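Local coordinates for protein CghA (Chaetomium globosum, PDB 6KBC) that is a strand-rich, two-domain member of the Diels-Alderase family (calycin clan) and holds WK1 in a pocket, at residues 57-69 and 76-88. Numbering follows the deposited sequence.
With WK1 ((2S)-3-[(2S,4E)-4-[[(1R,2S,4aR,6S,8R,8aS)-2-[(E)-but-2-en-2-yl]-6,8-dimethyl-1,2,4a,5,6,7,8,8a-octahydronaphthalen-1-yl]-oxidanyl-methylidene]-3,5-bis(oxidanylidene)pyrrolidin-2-yl]-2-methyl-2-oxidanyl-propanoic acid), chain B.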
loop_
_atom_site.group_PDB
_atom_site.type_symbol
_atom_site.label_atom_id
_atom_site.label_comp_id
_atom_site.label_asym_id
_atom_site.label_seq_id
_atom_site.Cartn_x
_atom_site.Cartn_y
_atom_site.Cartn_z
ATOM N N ASP A 57 8.632 6.577 -15.379
ATOM C CA ASP A 57 8.199 7.860 -15.914
ATOM C C ASP A 57 6.712 8.110 -15.729
ATOM O O ASP A 57 6.158 8.975 -16.412
ATOM C CB ASP A 57 8.526 7.967 -17.406
ATOM C CG ASP A 57 7.751 6.958 -18.254
ATOM O OD1 ASP A 57 7.043 6.078 -17.697
ATOM O OD2 ASP A 57 7.804 7.068 -19.499
ATOM N N GLY A 58 6.045 7.338 -14.880
ATOM C CA GLY A 58 4.620 7.530 -14.666
ATOM C C GLY A 58 3.735 7.157 -15.833
ATOM O O GLY A 58 2.549 7.499 -15.826
ATOM N N SER A 59 4.261 6.441 -16.834
ATOM C CA SER A 59 3.447 6.101 -17.995
ATOM C C SER A 59 2.491 4.956 -17.730
ATOM O O SER A 59 1.609 4.695 -18.556
ATOM C CB SER A 59 4.347 5.750 -19.187
ATOM O OG SER A 59 5.119 4.594 -18.882
ATOM N N ALA A 60 2.637 4.271 -16.605
ATOM C CA ALA A 60 1.749 3.176 -16.263
ATOM C C ALA A 60 1.895 2.901 -14.778
ATOM O O ALA A 60 2.935 3.184 -14.178
ATOM C CB ALA A 60 2.049 1.909 -17.076
ATOM N N ALA A 61 0.837 2.365 -14.194
ATOM C CA ALA A 61 0.848 2.051 -12.778
ATOM C C ALA A 61 -0.107 0.895 -12.564
ATOM O O ALA A 61 -1.109 0.754 -13.270
ATOM C CB ALA A 61 0.432 3.262 -11.916
ATOM N N PHE A 62 0.199 0.080 -11.568
ATOM C CA PHE A 62 -0.599 -1.104 -11.317
ATOM C C PHE A 62 -0.515 -1.416 -9.837
ATOM O O PHE A 62 0.554 -1.327 -9.242
ATOM C CB PHE A 62 -0.093 -2.315 -12.130
ATOM C CG PHE A 62 -0.880 -3.571 -11.875
ATOM C CD1 PHE A 62 -2.010 -3.848 -12.616
ATOM C CD2 PHE A 62 -0.500 -4.456 -10.878
ATOM C CE1 PHE A 62 -2.761 -4.982 -12.365
ATOM C CE2 PHE A 62 -1.238 -5.607 -10.626
ATOM C CZ PHE A 62 -2.372 -5.865 -11.367
ATOM N N THR A 63 -1.637 -1.802 -9.254
ATOM C CA THR A 63 -1.601 -2.223 -7.866
ATOM C C THR A 63 -2.701 -3.248 -7.659
ATOM O O THR A 63 -3.774 -3.160 -8.261
ATOM C CB THR A 63 -1.750 -1.038 -6.898
ATOM O OG1 THR A 63 -1.488 -1.478 -5.557
ATOM C CG2 THR A 63 -3.150 -0.417 -6.975
ATOM N N VAL A 64 -2.402 -4.239 -6.836
ATOM C CA VAL A 64 -3.379 -5.232 -6.428
ATOM C C VAL A 64 -3.239 -5.409 -4.927
ATOM O O VAL A 64 -2.121 -5.462 -4.398
ATOM C CB VAL A 64 -3.176 -6.569 -7.184
ATOM C CG1 VAL A 64 -1.748 -7.082 -7.004
ATOM C CG2 VAL A 64 -4.184 -7.598 -6.734
ATOM N N SER A 65 -4.366 -5.453 -4.236
ATOM C CA SER A 65 -4.386 -5.820 -2.831
ATOM C C SER A 65 -5.172 -7.114 -2.726
ATOM O O SER A 65 -6.323 -7.176 -3.169
ATOM C CB SER A 65 -5.010 -4.717 -1.960
ATOM O OG SER A 65 -4.128 -3.611 -1.867
ATOM N N PHE A 66 -4.532 -8.148 -2.191
ATOM C CA PHE A 66 -5.213 -9.386 -1.852
ATOM C C PHE A 66 -5.780 -9.238 -0.445
ATOM O O PHE A 66 -5.023 -9.055 0.516
ATOM C CB PHE A 66 -4.261 -10.574 -1.929
ATOM C CG PHE A 66 -3.753 -10.859 -3.320
ATOM C CD1 PHE A 66 -2.662 -10.171 -3.827
ATOM C CD2 PHE A 66 -4.361 -11.825 -4.116
ATOM C CE1 PHE A 66 -2.174 -10.443 -5.113
ATOM C CE2 PHE A 66 -3.879 -12.101 -5.398
ATOM C CZ PHE A 66 -2.789 -11.405 -5.894
ATOM N N PHE A 67 -7.102 -9.322 -0.332
ATOM C CA PHE A 67 -7.813 -9.058 0.908
ATOM C C PHE A 67 -8.417 -10.332 1.484
ATOM O O PHE A 67 -8.994 -11.145 0.754
ATOM C CB PHE A 67 -8.952 -8.056 0.693
ATOM C CG PHE A 67 -8.510 -6.633 0.515
ATOM C CD1 PHE A 67 -7.705 -6.014 1.458
ATOM C CD2 PHE A 67 -8.952 -5.894 -0.574
ATOM C CE1 PHE A 67 -7.326 -4.679 1.305
ATOM C CE2 PHE A 67 -8.580 -4.564 -0.730
ATOM C CZ PHE A 67 -7.767 -3.957 0.211
ATOM N N ARG A 68 -8.286 -10.486 2.799
ATOM C CA ARG A 68 -9.208 -11.266 3.619
ATOM C C ARG A 68 -9.839 -10.278 4.593
ATOM O O ARG A 68 -9.173 -9.814 5.524
ATOM C CB ARG A 68 -8.487 -12.389 4.361
ATOM C CG ARG A 68 -7.964 -13.519 3.487
ATOM C CD ARG A 68 -7.095 -14.405 4.336
ATOM N NE ARG A 68 -6.745 -15.663 3.689
ATOM C CZ ARG A 68 -6.194 -16.685 4.332
ATOM N NH1 ARG A 68 -5.946 -16.581 5.631
ATOM N NH2 ARG A 68 -5.890 -17.807 3.688
ATOM N N ASP A 69 -11.104 -9.937 4.369
ATOM C CA ASP A 69 -11.808 -8.929 5.165
ATOM C C ASP A 69 -12.994 -9.599 5.857
ATOM O O ASP A 69 -14.021 -9.874 5.224
ATOM C CB ASP A 69 -12.252 -7.758 4.287
ATOM C CG ASP A 69 -12.778 -6.570 5.097
ATOM O OD1 ASP A 69 -13.076 -6.733 6.298
ATOM O OD2 ASP A 69 -12.898 -5.463 4.524
ATOM N N SER A 76 -15.629 -12.153 1.641
ATOM C CA SER A 76 -14.461 -11.734 2.407
ATOM C C SER A 76 -13.165 -11.776 1.617
ATOM O O SER A 76 -12.177 -11.181 2.057
ATOM C CB SER A 76 -14.295 -12.606 3.655
ATOM O OG SER A 76 -15.239 -12.247 4.649
ATOM N N PHE A 77 -13.126 -12.483 0.491
ATOM C CA PHE A 77 -11.881 -12.757 -0.215
ATOM C C PHE A 77 -11.903 -12.065 -1.564
ATOM O O PHE A 77 -12.828 -12.262 -2.360
ATOM C CB PHE A 77 -11.658 -14.258 -0.384
ATOM C CG PHE A 77 -11.883 -15.025 0.872
ATOM C CD1 PHE A 77 -11.301 -14.602 2.055
ATOM C CD2 PHE A 77 -12.692 -16.148 0.886
ATOM C CE1 PHE A 77 -11.505 -15.290 3.228
ATOM C CE2 PHE A 77 -12.906 -16.841 2.062
ATOM C CZ PHE A 77 -12.314 -16.409 3.235
ATOM N N ARG A 78 -10.869 -11.275 -1.824
ATOM C CA ARG A 78 -10.973 -10.248 -2.842
ATOM C C ARG A 78 -9.560 -9.862 -3.242
ATOM O O ARG A 78 -8.698 -9.689 -2.376
ATOM C CB ARG A 78 -11.749 -9.062 -2.256
ATOM C CG ARG A 78 -12.177 -7.958 -3.165
ATOM C CD ARG A 78 -12.852 -6.918 -2.276
ATOM N NE ARG A 78 -14.038 -7.445 -1.600
ATOM C CZ ARG A 78 -15.268 -7.458 -2.109
ATOM N NH1 ARG A 78 -15.515 -6.914 -3.292
ATOM N NH2 ARG A 78 -16.267 -7.973 -1.406
ATOM N N ALA A 79 -9.314 -9.777 -4.538
ATOM C CA ALA A 79 -8.104 -9.159 -5.063
ATOM C C ALA A 79 -8.575 -7.871 -5.709
ATOM O O ALA A 79 -9.264 -7.906 -6.734
ATOM C CB ALA A 79 -7.374 -10.056 -6.062
ATOM N N ALA A 80 -8.255 -6.742 -5.082
ATOM C CA ALA A 80 -8.679 -5.445 -5.593
ATOM C C ALA A 80 -7.582 -4.924 -6.505
ATOM O O ALA A 80 -6.444 -4.742 -6.063
ATOM C CB ALA A 80 -8.953 -4.457 -4.459
ATOM N N ILE A 81 -7.927 -4.668 -7.766
ATOM C CA ILE A 81 -6.944 -4.367 -8.798
ATOM C C ILE A 81 -7.205 -2.989 -9.375
ATOM O O ILE A 81 -8.347 -2.644 -9.696
ATOM C CB ILE A 81 -6.961 -5.418 -9.927
ATOM C CG1 ILE A 81 -6.702 -6.811 -9.363
ATOM C CG2 ILE A 81 -5.909 -5.066 -10.972
ATOM C CD1 ILE A 81 -7.258 -7.930 -10.246
ATOM N N ASN A 82 -6.136 -2.220 -9.551
ATOM C CA ASN A 82 -6.230 -0.935 -10.227
ATOM C C ASN A 82 -5.076 -0.807 -11.206
ATOM O O ASN A 82 -3.939 -1.154 -10.881
ATOM C CB ASN A 82 -6.197 0.223 -9.232
ATOM C CG ASN A 82 -7.442 0.276 -8.383
ATOM O OD1 ASN A 82 -8.455 0.819 -8.807
ATOM N ND2 ASN A 82 -7.389 -0.326 -7.193
ATOM N N ALA A 83 -5.367 -0.263 -12.384
ATOM C CA ALA A 83 -4.360 -0.117 -13.422
ATOM C C ALA A 83 -4.582 1.205 -14.135
ATOM O O ALA A 83 -5.728 1.627 -14.321
ATOM C CB ALA A 83 -4.425 -1.281 -14.429
ATOM N N ALA A 84 -3.486 1.857 -14.520
ATOM C CA ALA A 84 -3.546 3.147 -15.191
ATOM C C ALA A 84 -2.544 3.168 -16.335
ATOM O O ALA A 84 -1.448 2.615 -16.217
ATOM C CB ALA A 84 -3.254 4.304 -14.224
ATOM N N TRP A 85 -2.921 3.820 -17.433
ATOM C CA TRP A 85 -2.045 4.032 -18.579
ATOM C C TRP A 85 -1.927 5.527 -18.833
ATOM O O TRP A 85 -2.889 6.270 -18.644
ATOM C CB TRP A 85 -2.593 3.383 -19.859
ATOM C CG TRP A 85 -2.589 1.888 -19.923
ATOM C CD1 TRP A 85 -1.731 1.098 -20.651
ATOM C CD2 TRP A 85 -3.499 0.992 -19.264
ATOM N NE1 TRP A 85 -2.050 -0.225 -20.473
ATOM C CE2 TRP A 85 -3.139 -0.318 -19.641
ATOM C CE3 TRP A 85 -4.582 1.172 -18.395
ATOM C CZ2 TRP A 85 -3.816 -1.441 -19.172
ATOM C CZ3 TRP A 85 -5.253 0.058 -17.928
ATOM C CH2 TRP A 85 -4.867 -1.239 -18.316
ATOM N N SER A 86 -0.759 5.950 -19.320
ATOM C CA SER A 86 -0.530 7.372 -19.568
ATOM C C SER A 86 -1.537 7.959 -20.551
ATOM O O SER A 86 -1.757 9.173 -20.547
ATOM C CB SER A 86 0.891 7.598 -20.095
ATOM O OG SER A 86 1.124 6.823 -21.259
ATOM N N ASP A 87 -2.150 7.133 -21.404
ATOM C CA ASP A 87 -3.117 7.668 -22.360
ATOM C C ASP A 87 -4.468 7.990 -21.733
ATOM O O ASP A 87 -5.375 8.424 -22.453
ATOM C CB ASP A 87 -3.300 6.712 -23.547
ATOM C CG ASP A 87 -4.054 5.426 -23.194
ATOM O OD1 ASP A 87 -4.468 5.219 -22.034
ATOM O OD2 ASP A 87 -4.237 4.595 -24.110
ATOM N N GLY A 88 -4.621 7.805 -20.417
ATOM C CA GLY A 88 -5.853 8.105 -19.722
ATOM C C GLY A 88 -6.656 6.884 -19.329
ATOM O O GLY A 88 -7.525 6.985 -18.457
HETATM O O WK1 B . -11.514 -0.922 -4.536
HETATM C C17 WK1 B . -10.359 -0.665 -4.760
HETATM O O1 WK1 B . -9.820 -0.975 -5.785
HETATM C C19 WK1 B . -9.555 0.066 -3.764
HETATM O O2 WK1 B . -10.307 0.497 -2.681
HETATM C C18 WK1 B . -9.011 1.309 -4.399
HETATM C C20 WK1 B . -8.537 -0.947 -3.321
HETATM C C22 WK1 B . -7.412 -0.301 -2.619
HETATM N N WK1 B . -6.258 -1.113 -2.283
HETATM C C21 WK1 B . -5.893 -0.870 -1.029
HETATM O O5 WK1 B . -4.857 -1.453 -0.473
HETATM C C23 WK1 B . -7.694 0.367 -1.368
HETATM O O4 WK1 B . -8.679 1.215 -1.155
HETATM C C24 WK1 B . -6.768 0.082 -0.327
HETATM C C16 WK1 B . -6.760 0.625 1.027
HETATM O O3 WK1 B . -7.673 1.465 1.332
HETATM C C9 WK1 B . -5.657 0.318 1.950
HETATM C C8 WK1 B . -4.619 1.388 1.506
HETATM C C12 WK1 B . -4.462 1.697 0.032
HETATM C C13 WK1 B . -3.541 1.136 -0.719
HETATM C C90 WK1 B . -3.417 1.456 -2.169
HETATM C C14 WK1 B . -5.375 2.672 -0.620
HETATM C C7 WK1 B . -4.868 2.712 2.162
HETATM C C6 WK1 B . -4.978 2.762 3.462
HETATM C C3 WK1 B . -5.137 1.458 4.179
HETATM C C4 WK1 B . -5.993 0.461 3.428
HETATM C C5 WK1 B . -5.816 -0.879 4.116
HETATM C C11 WK1 B . -6.776 -1.878 3.551
HETATM C C2 WK1 B . -5.503 1.537 5.638
HETATM C C1 WK1 B . -5.064 0.231 6.221
HETATM C C10 WK1 B . -5.125 0.148 7.710
HETATM C C WK1 B . -5.932 -0.836 5.627
#
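Phe62 and Ile81 meet at the apolar centre, on the face of the hairpin that also carries Val64, Phe66, Ala79 and Ala83. With CG anti to the backbone N (chi1 179°), the Phe62 ring leans across toward the partner strand, and its CE1 lies 3.4 Å from Ile81 CG2. The other branch of the isoleucine, CG1, runs alongside Val64 CG2 at 3.7 Å, so Ile81 touches Phe62 with one branch and Val64 with the other.

The other face is the ligand side. Phe67 packs CE2 on Ala80 CB (3.7 Å) and turns CE1 to WK1 C11 (3.6 Å), while Ser65 CB lies over one face of its ring, toward the rim. Ser65 OG donates to WK1 O5 at 2.7 Å, and Asn82 ND2 to WK1 O1 at 2.9 Å, with Ser92 OG bonded to Asn82 OD1 from strand 90-96.

Pairs of backbone hydrogen bonds join the antiparallel strands of this N-terminal-domain hairpin, flanked by strands 46-54 and 90-96; Asn82 N to Thr63 O is nearly straight at 169°. At the loop end Ser76 OG donates to Asp69 O (2.7 Å), coming from above the carbonyl plane.

The middle of one face is thus apolar packing, whereas the other offers WK1 two directed donors beside an apolar wall, consistent with holding by shape and polarity.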